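Diacylglycerol kinase (Bacillus anthracis, PDB 3S40) probably transfers the gamma-phosphate of ATP to a lipid such as diacylglycerol. Local coordinates at residues Ile210-Ile214 against Pro215-Cys219; Lys238-Gly242 against Lys243-Glu247. All blocks are in the same frame, centred on the assembly; numbering follows the deposited sequence.

In the fold
Both contacts are local turns within the region assigned to the YegS C-terminal beta-sandwich-like family, and they follow in series: interaction 1 closes at C219, strand 224-230 and the start of helix 234-240 lie between them, and interaction 2 takes in the last turn of that helix. Their centres lie 9 Å apart on the same side of the chain's centre, interaction 1 buried and interaction 2 at the surface. The two turns touch directly. P215 CG lies 3.9 Å from Y240 CE2, and P215 CB is 3.6 Å from L245 O. The helix end and the following connection thus pack against loop 210-219, whose I214 and P215 also meet F227 of strand 224-230.

Interaction 1: residues Ile210-Ile214 against Pro215-Cys219; sequences IPSFI and PNVKC
V217 reaches back to S212 and I214 chiefly through CG1. CG1 is 3.5 Å from S212 OG and 4.1 Å from I214 CB. It stands between the backbone N and the carbonyl carbon of V217 (chi1 50°), a rotation that turns it back over the bend, with I214 O just 3.2 Å from this same CG1. The P215 ring crosses the I214 side chain at about a right angle, its CD 3.9 Å from I214 CG2.

The bend itself is a type II beta turn from I214 to V217, preceded by an ST turn at S212; together they bend the chain sharply after the short strand 210-211. N216, at the third position, has a positive phi of 48°, in keeping with the turn type.

Polar evidence comes from the ST turn: I214 N donates to S212 OG at 3.0 Å with an N-H...O angle of 153°. OG lies anti to its own backbone N (chi1 167°) and therefore meets both this N-H and the V217 methyl. Outward from the turn, I214 and P215 pack on F227 of strand 224-230 and H256 of strand 254-259, while the ring of F213 meets F237 edge-to-face.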
loop_
_atom_site.group_PDB
_atom_site.type_symbol
_atom_site.label_atom_id
_atom_site.label_comp_id
_atom_site.label_asym_id
_atom_site.label_seq_id
_atom_site.Cartn_x
_atom_site.Cartn_y
_atom_site.Cartn_z
ATOM N N ILE A 210 10.813 4.531 -2.006
ATOM C CA ILE A 210 11.292 5.600 -1.123
ATOM C C ILE A 210 10.167 6.294 -0.364
ATOM O O ILE A 210 8.995 6.186 -0.723
ATOM C CB ILE A 210 12.075 6.683 -1.904
ATOM C CG1 ILE A 210 11.126 7.418 -2.857
ATOM C CG2 ILE A 210 13.282 6.055 -2.618
ATOM C CD1 ILE A 210 11.780 8.486 -3.708
ATOM N N PRO A 211 10.529 7.038 0.689
ATOM C CA PRO A 211 9.490 7.704 1.470
ATOM C C PRO A 211 8.575 8.523 0.559
ATOM O O PRO A 211 9.037 9.158 -0.385
ATOM C CB PRO A 211 10.290 8.608 2.412
ATOM C CG PRO A 211 11.621 7.894 2.556
ATOM C CD PRO A 211 11.883 7.319 1.195
ATOM N N SER A 212 7.279 8.463 0.835
ATOM C CA SER A 212 6.288 9.218 0.092
ATOM C C SER A 212 6.639 10.700 0.092
ATOM O O SER A 212 7.038 11.252 1.123
ATOM C CB SER A 212 4.911 9.023 0.735
ATOM O OG SER A 212 3.969 9.949 0.234
ATOM N N PHE A 213 6.467 11.348 -1.058
ATOM C CA PHE A 213 6.650 12.796 -1.140
ATOM C C PHE A 213 5.499 13.593 -0.502
ATOM O O PHE A 213 5.572 14.819 -0.391
ATOM C CB PHE A 213 6.862 13.221 -2.600
ATOM C CG PHE A 213 5.777 12.754 -3.542
ATOM C CD1 PHE A 213 4.515 13.336 -3.504
ATOM C CD2 PHE A 213 6.028 11.754 -4.472
ATOM C CE1 PHE A 213 3.518 12.936 -4.366
ATOM C CE2 PHE A 213 5.029 11.333 -5.350
ATOM C CZ PHE A 213 3.771 11.927 -5.300
ATOM N N ILE A 214 4.438 12.907 -0.081
ATOM C CA ILE A 214 3.351 13.559 0.665
ATOM C C ILE A 214 3.724 13.654 2.145
ATOM O O ILE A 214 3.928 12.632 2.809
ATOM C CB ILE A 214 2.015 12.795 0.509
ATOM C CG1 ILE A 214 1.675 12.599 -0.970
ATOM C CG2 ILE A 214 0.851 13.509 1.246
ATOM C CD1 ILE A 214 0.380 11.796 -1.209
ATOM N N PRO A 215 3.818 14.884 2.674
ATOM C CA PRO A 215 4.267 15.058 4.061
ATOM C C PRO A 215 3.290 14.479 5.080
ATOM O O PRO A 215 2.077 14.615 4.953
ATOM C CB PRO A 215 4.370 16.589 4.218
ATOM C CG PRO A 215 4.459 17.110 2.823
ATOM C CD PRO A 215 3.587 16.179 2.016
ATOM N N ASN A 216 3.849 13.830 6.093
ATOM C CA ASN A 216 3.081 13.174 7.142
ATOM C C ASN A 216 1.918 12.269 6.721
ATOM O O ASN A 216 0.965 12.121 7.468
ATOM C CB ASN A 216 2.587 14.182 8.192
ATOM C CG ASN A 216 2.285 13.514 9.537
ATOM O OD1 ASN A 216 3.032 12.635 9.983
ATOM N ND2 ASN A 216 1.179 13.910 10.174
ATOM N N VAL A 217 1.974 11.651 5.550
ATOM C CA VAL A 217 0.965 10.637 5.254
ATOM C C VAL A 217 1.227 9.443 6.195
ATOM O O VAL A 217 2.373 9.133 6.482
ATOM C CB VAL A 217 1.010 10.207 3.774
ATOM C CG1 VAL A 217 2.439 9.850 3.374
ATOM C CG2 VAL A 217 0.043 9.058 3.509
ATOM N N LYS A 218 0.171 8.817 6.711
ATOM C CA LYS A 218 0.292 7.687 7.636
ATOM C C LYS A 218 -0.736 6.637 7.259
ATOM O O LYS A 218 -1.868 6.989 6.901
ATOM C CB LYS A 218 -0.008 8.108 9.073
ATOM C CG LYS A 218 0.930 9.131 9.674
ATOM C CD LYS A 218 2.259 8.510 10.067
ATOM C CE LYS A 218 3.139 9.571 10.722
ATOM N NZ LYS A 218 4.516 9.094 11.052
ATOM N N CYS A 219 -0.372 5.353 7.357
ATOM C CA CYS A 219 -1.312 4.310 6.950
ATOM C C CYS A 219 -2.402 4.038 8.002
ATOM O O CYS A 219 -3.366 3.321 7.727
ATOM C CB CYS A 219 -0.576 2.999 6.631
ATOM S SG CYS A 219 0.182 2.213 8.091
#

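Interaction 2: residues Lys238-Gly242 against Lys243-Glu247; sequences KDYIG and KKLFE
K243 folds back along the end of helix 234-240 and places its ammonium group at a main-chain oxygen of the last turn: NZ donates to D239 O over 2.9 Å. NZ approaches with a C=O...N angle of 150°, only slightly tilted from the carbonyl plane. The side chain is extended through chi3 and bends only at chi4 (56°), which brings NZ back to D239 O while CD and CE pass alongside that same oxygen. The D239 carboxylate is near but not in contact, OD1 standing 5.1 Å from K243 NZ; the opposite charges may still favour this position of the lysine.

The backbone of K243 closes a type II beta turn that starts at Y240, its N donating to Y240 O at 3.3 Å. This bond is bent, with an N-H...O angle of 138°, and its donor lies above the carbonyl plane. G242, third in the turn, has the positive phi expected there in a type II turn. A water probably links G242 and K243, taking a weak bond from G242 N and lying within bonding distance of K243 O.

Y240 supplies the apolar side. L245 CD1 lies over one face of its ring, 4.4 Å from CG, a loose approach. The phenol OH is hydrogen-bonded to the backbone N of S249, which ties the helix end to the loop further along. The turn lies at the surface where helix 234-240 gives way to the connection to strand 254-259, with Y240 packed on P215 of the loop before strand 224-230 and I241 on L169.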
loop_
_atom_site.group_PDB
_atom_site.type_symbol
_atom_site.label_atom_id
_atom_site.label_comp_id
_atom_site.label_asym_id
_atom_site.label_seq_id
_atom_site.Cartn_x
_atom_site.Cartn_y
_atom_site.Cartn_z
ATOM N N LYS A 238 9.327 19.045 -7.416
ATOM C CA LYS A 238 10.559 18.330 -7.713
ATOM C C LYS A 238 11.423 18.266 -6.458
ATOM O O LYS A 238 12.114 17.271 -6.215
ATOM C CB LYS A 238 11.307 19.001 -8.868
ATOM C CG LYS A 238 10.713 18.691 -10.239
ATOM C CD LYS A 238 10.765 19.892 -11.174
ATOM C CE LYS A 238 12.188 20.260 -11.559
ATOM N NZ LYS A 238 12.223 21.480 -12.419
ATOM N N ASP A 239 11.355 19.322 -5.653
ATOM C CA ASP A 239 12.126 19.399 -4.417
ATOM C C ASP A 239 11.657 18.422 -3.336
ATOM O O ASP A 239 12.478 17.836 -2.630
ATOM C CB ASP A 239 12.137 20.831 -3.879
ATOM C CG ASP A 239 13.147 21.708 -4.594
ATOM O OD1 ASP A 239 14.194 21.171 -5.022
ATOM O OD2 ASP A 239 12.896 22.926 -4.727
ATOM N N TYR A 240 10.344 18.254 -3.209
ATOM C CA TYR A 240 9.772 17.298 -2.256
ATOM C C TYR A 240 10.260 15.857 -2.469
ATOM O O TYR A 240 10.372 15.093 -1.507
ATOM C CB TYR A 240 8.249 17.301 -2.349
ATOM C CG TYR A 240 7.551 18.422 -1.627
ATOM C CD1 TYR A 240 7.998 19.733 -1.729
ATOM C CD2 TYR A 240 6.420 18.169 -0.859
ATOM C CE1 TYR A 240 7.342 20.762 -1.066
ATOM C CE2 TYR A 240 5.762 19.182 -0.199
ATOM C CZ TYR A 240 6.223 20.477 -0.303
ATOM O OH TYR A 240 5.558 21.483 0.359
ATOM N N ILE A 241 10.528 15.483 -3.719
ATOM C CA ILE A 241 10.833 14.087 -4.052
ATOM C C ILE A 241 12.145 13.594 -3.442
ATOM O O ILE A 241 13.187 14.237 -3.579
ATOM C CB ILE A 241 10.843 13.853 -5.572
ATOM C CG1 ILE A 241 9.460 14.159 -6.157
ATOM C CG2 ILE A 241 11.276 12.416 -5.897
ATOM C CD1 ILE A 241 9.435 14.189 -7.663
ATOM N N GLY A 242 12.076 12.452 -2.761
ATOM C CA GLY A 242 13.226 11.908 -2.058
ATOM C C GLY A 242 13.162 12.117 -0.549
ATOM O O GLY A 242 13.457 11.207 0.232
ATOM N N LYS A 243 12.755 13.316 -0.143
ATOM C CA LYS A 243 12.732 13.703 1.267
ATOM C C LYS A 243 11.543 13.145 2.057
ATOM O O LYS A 243 10.458 12.933 1.504
ATOM C CB LYS A 243 12.756 15.227 1.383
ATOM C CG LYS A 243 13.902 15.878 0.620
ATOM C CD LYS A 243 14.027 17.355 0.946
ATOM C CE LYS A 243 15.172 17.979 0.173
ATOM N NZ LYS A 243 14.996 17.768 -1.295
ATOM N N LYS A 244 11.769 12.910 3.350
ATOM C CA LYS A 244 10.710 12.557 4.297
ATOM C C LYS A 244 10.392 13.786 5.135
ATOM O O LYS A 244 10.978 13.990 6.201
ATOM C CB LYS A 244 11.153 11.417 5.222
ATOM C CG LYS A 244 10.060 10.905 6.172
ATOM C CD LYS A 244 10.608 9.853 7.130
ATOM C CE LYS A 244 9.538 8.857 7.592
ATOM N NZ LYS A 244 9.560 7.562 6.814
ATOM N N LEU A 245 9.477 14.611 4.639
ATOM C CA LEU A 245 9.123 15.859 5.308
ATOM C C LEU A 245 7.904 15.677 6.199
ATOM O O LEU A 245 7.050 14.817 5.945
ATOM C CB LEU A 245 8.845 16.949 4.272
ATOM C CG LEU A 245 9.971 17.252 3.277
ATOM C CD1 LEU A 245 9.554 18.374 2.341
ATOM C CD2 LEU A 245 11.264 17.608 4.005
ATOM N N PHE A 246 7.807 16.492 7.242
ATOM C CA PHE A 246 6.632 16.427 8.102
ATOM C C PHE A 246 5.775 17.680 8.056
ATOM O O PHE A 246 4.585 17.635 8.374
ATOM C CB PHE A 246 7.005 16.032 9.528
ATOM C CG PHE A 246 7.213 14.560 9.687
ATOM C CD1 PHE A 246 6.172 13.675 9.431
ATOM C CD2 PHE A 246 8.447 14.052 10.062
ATOM C CE1 PHE A 246 6.353 12.310 9.559
ATOM C CE2 PHE A 246 8.637 12.686 10.192
ATOM C CZ PHE A 246 7.588 11.812 9.941
ATOM N N GLU A 247 6.374 18.783 7.625
ATOM C CA GLU A 247 5.635 20.026 7.440
ATOM C C GLU A 247 5.524 20.387 5.956
ATOM O O GLU A 247 6.359 19.976 5.149
ATOM C CB GLU A 247 6.306 21.161 8.221
ATOM C CG GLU A 247 6.626 20.820 9.674
ATOM C CD GLU A 247 5.397 20.384 10.464
ATOM O OE1 GLU A 247 4.280 20.810 10.103
ATOM O OE2 GLU A 247 5.552 19.613 11.440
HETATM O O HOH W 1 10.004 11.762 -0.982
#